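PDB 3HAZ: proline dehydrogenase from Bradyrhizobium japonicum USDA 110, which probably oxidizes proline to glutamate in two steps, using FAD in its proline dehydrogenase part and NAD(+) in its aldehyde dehydrogenase part. Local coordinates for residues I665-V670 and R693-L698; A672-G677 and S707-V712. All blocks are in the same frame, centred on the assembly; numbering follows the deposited sequence.

Interaction 1: I665-V670 and R693-L698; sequences IFLGQV and REAVAL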
ATOM      1  N   ILE A 665     -25.062 -35.722  -2.793  1.00 24.63           N
ATOM      2  CA  ILE A 665     -24.199 -36.364  -1.814  1.00 25.58           C
ATOM      3  C   ILE A 665     -23.332 -37.391  -2.516  1.00 29.08           C
ATOM      4  O   ILE A 665     -22.157 -37.560  -2.186  1.00 29.20           O
ATOM      5  CB  ILE A 665     -25.016 -37.030  -0.694  1.00 25.17           C
ATOM      6  CG1 ILE A 665     -25.550 -35.961   0.256  1.00 29.87           C
ATOM      7  CG2 ILE A 665     -24.160 -38.036   0.075  1.00 21.08           C
ATOM      8  CD1 ILE A 665     -26.292 -36.526   1.434  1.00 35.11           C
ATOM      9  N   PHE A 666     -23.919 -38.067  -3.500  1.00 31.01           N
ATOM     10  CA  PHE A 666     -23.161 -38.973  -4.349  1.00 29.50           C
ATOM     11  C   PHE A 666     -21.959 -38.253  -4.951  1.00 30.70           C
ATOM     12  O   PHE A 666     -20.823 -38.701  -4.796  1.00 29.94           O
ATOM     13  CB  PHE A 666     -24.034 -39.554  -5.465  1.00 30.44           C
ATOM     14  CG  PHE A 666     -23.266 -40.398  -6.443  1.00 23.19           C
ATOM     15  CD1 PHE A 666     -23.022 -41.737  -6.178  1.00 23.57           C
ATOM     16  CD2 PHE A 666     -22.750 -39.842  -7.606  1.00 25.05           C
ATOM     17  CE1 PHE A 666     -22.295 -42.518  -7.068  1.00 25.41           C
ATOM     18  CE2 PHE A 666     -22.016 -40.615  -8.503  1.00 27.85           C
ATOM     19  CZ  PHE A 666     -21.789 -41.952  -8.233  1.00 24.25           C
ATOM     20  N   LEU A 667     -22.218 -37.137  -5.629  1.00 28.40           N
ATOM     21  CA  LEU A 667     -21.171 -36.375  -6.308  1.00 26.42           C
ATOM     22  C   LEU A 667     -20.251 -35.631  -5.347  1.00 23.39           C
ATOM     23  O   LEU A 667     -19.058 -35.497  -5.604  1.00 27.14           O
ATOM     24  CB  LEU A 667     -21.780 -35.388  -7.310  1.00 27.78           C
ATOM     25  CG  LEU A 667     -22.175 -35.992  -8.656  1.00 27.52           C
ATOM     26  CD1 LEU A 667     -22.778 -34.940  -9.572  1.00 24.89           C
ATOM     27  CD2 LEU A 667     -20.957 -36.639  -9.301  1.00 29.37           C
ATOM     28  N   GLY A 668     -20.811 -35.135  -4.249  1.00 22.40           N
ATOM     29  CA  GLY A 668     -20.013 -34.456  -3.247  1.00 22.96           C
ATOM     30  C   GLY A 668     -18.879 -35.350  -2.767  1.00 24.61           C
ATOM     31  O   GLY A 668     -17.710 -34.969  -2.814  1.00 20.24           O
ATOM     32  N   GLN A 669     -19.229 -36.549  -2.314  1.00 22.04           N
ATOM     33  CA  GLN A 669     -18.245 -37.491  -1.796  1.00 22.07           C
ATOM     34  C   GLN A 669     -17.255 -37.906  -2.878  1.00 22.50           C
ATOM     35  O   GLN A 669     -16.057 -37.989  -2.632  1.00 19.13           O
ATOM     36  CB  GLN A 669     -18.942 -38.726  -1.224  1.00 24.43           C
ATOM     37  CG  GLN A 669     -19.894 -38.403  -0.083  1.00 20.64           C
ATOM     38  CD  GLN A 669     -20.383 -39.636   0.636  1.00 25.21           C
ATOM     39  OE1 GLN A 669     -20.422 -39.667   1.862  1.00 29.60           O
ATOM     40  NE2 GLN A 669     -20.756 -40.665  -0.121  1.00 26.65           N
ATOM     41  N   VAL A 670     -17.766 -38.166  -4.076  1.00 22.35           N
ATOM     42  CA  VAL A 670     -16.934 -38.666  -5.165  1.00 23.50           C
ATOM     43  C   VAL A 670     -15.921 -37.631  -5.659  1.00 27.01           C
ATOM     44  O   VAL A 670     -14.729 -37.927  -5.764  1.00 26.50           O
ATOM     45  CB  VAL A 670     -17.789 -39.190  -6.330  1.00 25.14           C
ATOM     46  CG1 VAL A 670     -16.917 -39.446  -7.558  1.00 25.10           C
ATOM     47  CG2 VAL A 670     -18.511 -40.470  -5.912  1.00 20.43           C
ATOM     48  N   ARG A 693     -25.384 -43.630 -12.051  1.00 27.62           N
ATOM     49  CA  ARG A 693     -24.742 -44.006 -13.305  1.00 31.24           C
ATOM     50  C   ARG A 693     -24.671 -42.815 -14.271  1.00 29.55           C
ATOM     51  O   ARG A 693     -23.672 -42.630 -14.961  1.00 34.99           O
ATOM     52  CB  ARG A 693     -25.446 -45.206 -13.958  1.00 33.34           C
ATOM     53  CG  ARG A 693     -24.671 -45.797 -15.140  1.00 47.55           C
ATOM     54  CD  ARG A 693     -25.203 -47.164 -15.571  1.00 57.96           C
ATOM     55  NE  ARG A 693     -26.586 -47.096 -16.035  1.00 65.86           N
ATOM     56  CZ  ARG A 693     -27.220 -48.089 -16.651  1.00 73.46           C
ATOM     57  NH1 ARG A 693     -26.595 -49.235 -16.884  1.00 72.43           N
ATOM     58  NH2 ARG A 693     -28.480 -47.933 -17.038  1.00 79.22           N
ATOM     59  N   GLU A 694     -25.729 -42.007 -14.310  1.00 29.12           N
ATOM     60  CA  GLU A 694     -25.729 -40.807 -15.142  1.00 36.20           C
ATOM     61  C   GLU A 694     -24.650 -39.826 -14.678  1.00 35.03           C
ATOM     62  O   GLU A 694     -23.943 -39.235 -15.491  1.00 34.11           O
ATOM     63  CB  GLU A 694     -27.100 -40.127 -15.114  1.00 36.76           C
ATOM     64  CG  GLU A 694     -28.204 -40.906 -15.819  1.00 55.40           C
ATOM     65  CD  GLU A 694     -28.222 -40.682 -17.322  1.00 65.91           C
ATOM     66  OE1 GLU A 694     -27.214 -40.190 -17.871  1.00 64.04           O
ATOM     67  OE2 GLU A 694     -29.252 -40.998 -17.956  1.00 75.17           O
ATOM     68  N   ALA A 695     -24.532 -39.661 -13.367  1.00 27.84           N
ATOM     69  CA  ALA A 695     -23.541 -38.759 -12.795  1.00 29.76           C
ATOM     70  C   ALA A 695     -22.120 -39.194 -13.152  1.00 32.93           C
ATOM     71  O   ALA A 695     -21.301 -38.387 -13.594  1.00 34.13           O
ATOM     72  CB  ALA A 695     -23.713 -38.677 -11.282  1.00 22.16           C
ATOM     73  N   VAL A 696     -21.832 -40.475 -12.953  1.00 35.64           N
ATOM     74  CA  VAL A 696     -20.518 -41.018 -13.276  1.00 34.73           C
ATOM     75  C   VAL A 696     -20.175 -40.806 -14.751  1.00 35.33           C
ATOM     76  O   VAL A 696     -19.074 -40.365 -15.080  1.00 31.27           O
ATOM     77  CB  VAL A 696     -20.421 -42.518 -12.915  1.00 33.86           C
ATOM     78  CG1 VAL A 696     -19.171 -43.143 -13.526  1.00 30.50           C
ATOM     79  CG2 VAL A 696     -20.426 -42.694 -11.399  1.00 29.27           C
ATOM     80  N   ALA A 697     -21.115 -41.113 -15.640  1.00 34.32           N
ATOM     81  CA  ALA A 697     -20.875 -40.913 -17.066  1.00 39.63           C
ATOM     82  C   ALA A 697     -20.608 -39.436 -17.343  1.00 37.68           C
ATOM     83  O   ALA A 697     -19.791 -39.084 -18.195  1.00 35.58           O
ATOM     84  CB  ALA A 697     -22.056 -41.423 -17.898  1.00 37.78           C
ATOM     85  N   LEU A 698     -21.291 -38.571 -16.602  1.00 29.94           N
ATOM     86  CA  LEU A 698     -21.095 -37.137 -16.759  1.00 29.02           C
ATOM     87  C   LEU A 698     -19.700 -36.724 -16.294  1.00 26.47           C
ATOM     88  O   LEU A 698     -19.049 -35.894 -16.928  1.00 33.90           O
ATOM     89  CB  LEU A 698     -22.181 -36.354 -16.005  1.00 34.10           C
ATOM     90  CG  LEU A 698     -22.167 -34.827 -16.130  1.00 30.59           C
ATOM     91  CD1 LEU A 698     -23.556 -34.243 -15.882  1.00 32.85           C
ATOM     92  CD2 LEU A 698     -21.142 -34.210 -15.185  1.00 35.40           C
TER
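Leu-667 O accepts a hydrogen bond from the hydroxyl OG1 of Thr-671, one turn on in helix 664-675, while the Leu-667 side chain faces helix 689-702 beside that of Phe-666. With CG anti to the backbone N (chi1 175°), the Phe-666 ring reaches across to the second helix. Its edge is met in plane by Val-696 CG2, which lies 3.5 Å from Phe-666 CZ; the two side chains cross at nearly a right angle. Within its own helix, Val-670 CG2 sits over the centre of the Phe-666 ring, 4.2 Å above the plane. Ala-695 CB approaches the ring obliquely, 3.8 Å from Phe-666 CE2. The same methyl is met by Leu-667, whose CD2 lies 4.0 Å from Ala-695 CB; CG, beside the backbone N (chi1 -81°), carries it there. The segment axes approach to 10.6 Å and cross at -40°, two neighbouring helices on one face of the Rossmann-type NAD-binding sheet. Leu-711 of strand 709-711 touches both Phe-666 and Val-696 from the sheet. Phe-666 also touches Ser-657, an NAD(+)-binding residue, and Ile-665 touches NAD itself. No hydrogen bond crosses between the two segments, so what they share is apolar fit, which sets no bond direction.

Interaction 2: A672-G677 and S707-V712; sequences AALMAG and SALYLV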
ATOM      1  N   ALA A 672     -14.881 -34.974  -4.104  1.00 23.24           N
ATOM      2  CA  ALA A 672     -13.930 -34.645  -3.047  1.00 23.21           C
ATOM      3  C   ALA A 672     -12.739 -35.599  -3.095  1.00 20.35           C
ATOM      4  O   ALA A 672     -11.591 -35.161  -3.116  1.00 19.81           O
ATOM      5  CB  ALA A 672     -14.593 -34.707  -1.693  1.00 21.82           C
ATOM      6  N   ALA A 673     -13.029 -36.899  -3.100  1.00 24.36           N
ATOM      7  CA  ALA A 673     -11.999 -37.939  -3.157  1.00 19.30           C
ATOM      8  C   ALA A 673     -11.139 -37.783  -4.408  1.00 22.17           C
ATOM      9  O   ALA A 673      -9.907 -37.801  -4.336  1.00 23.29           O
ATOM     10  CB  ALA A 673     -12.648 -39.326  -3.122  1.00 20.74           C
ATOM     11  N   LEU A 674     -11.798 -37.627  -5.551  1.00 22.30           N
ATOM     12  CA  LEU A 674     -11.117 -37.376  -6.816  1.00 23.50           C
ATOM     13  C   LEU A 674     -10.241 -36.128  -6.766  1.00 25.94           C
ATOM     14  O   LEU A 674      -9.086 -36.147  -7.220  1.00 22.76           O
ATOM     15  CB  LEU A 674     -12.135 -37.240  -7.950  1.00 21.42           C
ATOM     16  CG  LEU A 674     -12.833 -38.510  -8.430  1.00 25.48           C
ATOM     17  CD1 LEU A 674     -13.980 -38.151  -9.370  1.00 27.47           C
ATOM     18  CD2 LEU A 674     -11.840 -39.476  -9.100  1.00 19.78           C
ATOM     19  N   MET A 675     -10.777 -35.040  -6.217  1.00 25.07           N
ATOM     20  CA  MET A 675     -10.025 -33.786  -6.173  1.00 26.23           C
ATOM     21  C   MET A 675      -8.739 -33.940  -5.362  1.00 23.78           C
ATOM     22  O   MET A 675      -7.710 -33.345  -5.693  1.00 22.91           O
ATOM     23  CB  MET A 675     -10.872 -32.630  -5.626  1.00 26.76           C
ATOM     24  CG  MET A 675     -10.154 -31.283  -5.665  1.00 17.09           C
ATOM     25  SD  MET A 675      -9.840 -30.696  -7.352  1.00 25.24           S
ATOM     26  CE  MET A 675      -8.141 -30.148  -7.182  1.00 26.25           C
ATOM     27  N   ALA A 676      -8.800 -34.747  -4.310  1.00 22.42           N
ATOM     28  CA  ALA A 676      -7.642 -34.960  -3.444  1.00 19.36           C
ATOM     29  C   ALA A 676      -6.580 -35.852  -4.091  1.00 26.41           C
ATOM     30  O   ALA A 676      -5.488 -36.017  -3.546  1.00 32.36           O
ATOM     31  CB  ALA A 676      -8.076 -35.541  -2.119  1.00 11.73           C
ATOM     32  N   GLY A 677      -6.907 -36.428  -5.244  1.00 25.41           N
ATOM     33  CA  GLY A 677      -5.952 -37.229  -5.989  1.00 28.34           C
ATOM     34  C   GLY A 677      -6.141 -38.728  -5.816  1.00 32.51           C
ATOM     35  O   GLY A 677      -5.262 -39.515  -6.153  1.00 34.69           O
ATOM     36  N   SER A 707     -10.200 -44.804 -15.667  1.00 35.22           N
ATOM     37  CA  SER A 707      -9.397 -45.588 -14.733  1.00 34.15           C
ATOM     38  C   SER A 707      -9.393 -45.011 -13.316  1.00 34.80           C
ATOM     39  O   SER A 707      -8.873 -45.637 -12.394  1.00 32.31           O
ATOM     40  CB  SER A 707      -7.961 -45.728 -15.246  1.00 32.95           C
ATOM     41  OG  SER A 707      -7.407 -44.457 -15.534  1.00 33.94           O
ATOM     42  N   ALA A 708      -9.980 -43.828 -13.145  1.00 31.63           N
ATOM     43  CA  ALA A 708      -9.988 -43.165 -11.845  1.00 30.71           C
ATOM     44  C   ALA A 708     -11.322 -43.308 -11.109  1.00 31.14           C
ATOM     45  O   ALA A 708     -11.406 -43.030  -9.914  1.00 29.29           O
ATOM     46  CB  ALA A 708      -9.628 -41.689 -11.997  1.00 26.44           C
ATOM     47  N   LEU A 709     -12.358 -43.742 -11.819  1.00 31.04           N
ATOM     48  CA  LEU A 709     -13.705 -43.763 -11.249  1.00 31.87           C
ATOM     49  C   LEU A 709     -14.547 -44.933 -11.750  1.00 31.51           C
ATOM     50  O   LEU A 709     -14.828 -45.031 -12.944  1.00 32.11           O
ATOM     51  CB  LEU A 709     -14.427 -42.445 -11.560  1.00 27.23           C
ATOM     52  CG  LEU A 709     -15.898 -42.344 -11.140  1.00 33.37           C
ATOM     53  CD1 LEU A 709     -16.043 -42.427  -9.623  1.00 29.53           C
ATOM     54  CD2 LEU A 709     -16.522 -41.056 -11.669  1.00 27.83           C
ATOM     55  N   TYR A 710     -14.963 -45.803 -10.830  1.00 31.95           N
ATOM     56  CA  TYR A 710     -15.802 -46.947 -11.175  1.00 32.50           C
ATOM     57  C   TYR A 710     -17.088 -46.990 -10.359  1.00 38.22           C
ATOM     58  O   TYR A 710     -17.079 -46.753  -9.152  1.00 40.28           O
ATOM     59  CB  TYR A 710     -15.031 -48.263 -10.999  1.00 29.55           C
ATOM     60  CG  TYR A 710     -13.854 -48.390 -11.936  1.00 37.50           C
ATOM     61  CD1 TYR A 710     -12.656 -47.745 -11.662  1.00 39.47           C
ATOM     62  CD2 TYR A 710     -13.942 -49.143 -13.100  1.00 38.33           C
ATOM     63  CE1 TYR A 710     -11.576 -47.853 -12.514  1.00 37.97           C
ATOM     64  CE2 TYR A 710     -12.861 -49.253 -13.967  1.00 40.78           C
ATOM     65  CZ  TYR A 710     -11.682 -48.603 -13.665  1.00 41.59           C
ATOM     66  OH  TYR A 710     -10.600 -48.696 -14.513  1.00 47.78           O
ATOM     67  N   LEU A 711     -18.191 -47.302 -11.028  1.00 38.05           N
ATOM     68  CA  LEU A 711     -19.466 -47.484 -10.350  1.00 40.17           C
ATOM     69  C   LEU A 711     -19.747 -48.968 -10.142  1.00 39.57           C
ATOM     70  O   LEU A 711     -19.712 -49.750 -11.090  1.00 37.45           O
ATOM     71  CB  LEU A 711     -20.602 -46.868 -11.161  1.00 33.51           C
ATOM     72  CG  LEU A 711     -21.934 -46.798 -10.417  1.00 41.23           C
ATOM     73  CD1 LEU A 711     -21.906 -45.643  -9.420  1.00 34.40           C
ATOM     74  CD2 LEU A 711     -23.090 -46.643 -11.395  1.00 42.73           C
ATOM     75  N   VAL A 712     -20.018 -49.347  -8.898  1.00 35.45           N
ATOM     76  CA  VAL A 712     -20.442 -50.703  -8.579  1.00 37.83           C
ATOM     77  C   VAL A 712     -21.793 -50.647  -7.878  1.00 37.60           C
ATOM     78  O   VAL A 712     -21.917 -50.042  -6.816  1.00 31.13           O
ATOM     79  CB  VAL A 712     -19.432 -51.404  -7.659  1.00 48.30           C
ATOM     80  CG1 VAL A 712     -19.989 -52.729  -7.176  1.00 52.61           C
ATOM     81  CG2 VAL A 712     -18.107 -51.607  -8.382  1.00 51.14           C
TER
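A largely apolar contact between the end of helix 664-675 and the entry of strand 709-711 is made by Leu-674 on one side and Ala-708 and Leu-709 on the other. Leu-674 carries the helix side of it, with CG beside the backbone N and anti to the carbonyl carbon (chi1 -73°), and its two methyls divide the work. Leu-674 CD2 rests against the backbone, 3.7 Å from Ala-708 O, and lies more loosely by the methyl of the same residue, 4.3 Å from Ala-708 CB. The second branch turns to the next residue along, Leu-674 CD1 coming within 4.5 Å of Leu-709 CD2. No hydrogen bond crosses between the two segments, and their nearest CA atoms, those of Leu-674 and Ala-708, are 7.8 Å apart, a gap that the leucine side chain spans. Between helix and strand in the chain lie strand 679-683 and helix 689-702, which with strand 709-711 form a beta-alpha-beta crossover of the Rossmann-type NAD-binding domain. Strand 679-683 pairs in parallel with strand 709-711, and its Val-680 touches both Leu-674 and Leu-709. The helix ends in a Schellman motif at Gly-677, at phi 101°, a value that glycine takes readily. Gly-677 N bonds back to Leu-674 O at 3.0 Å, and the same oxygen accepts a hydrogen bond from Trp-566 NE1. Trp-566, on helix 549-567, also touches Ala-708.

Helix 664-675 serves both contacts: its earlier turns meet helix 689-702 in interaction 1, and its end meets strand 709-711 in interaction 2. The centres are about 10 Å apart and the apolar layers merge. Val-670 CG1 lies 3.7 Å from Leu-709 CD1, and on the neighbouring helix Val-696 CG1 is 3.9 Å from Leu-709 CD2 and Val-696 CG2 3.8 Å from Leu-711 CD1. Both helices thus pack on the same face of the strand. Interaction 1 is nearer the cofactor, the Phe-666 side chain lying about 8 Å from NAD at nearest atoms; in interaction 2, Leu-709 is about 10 Å, side chain to side chain, from the NAD(+)-binding residues Ser-657 and Lys-683.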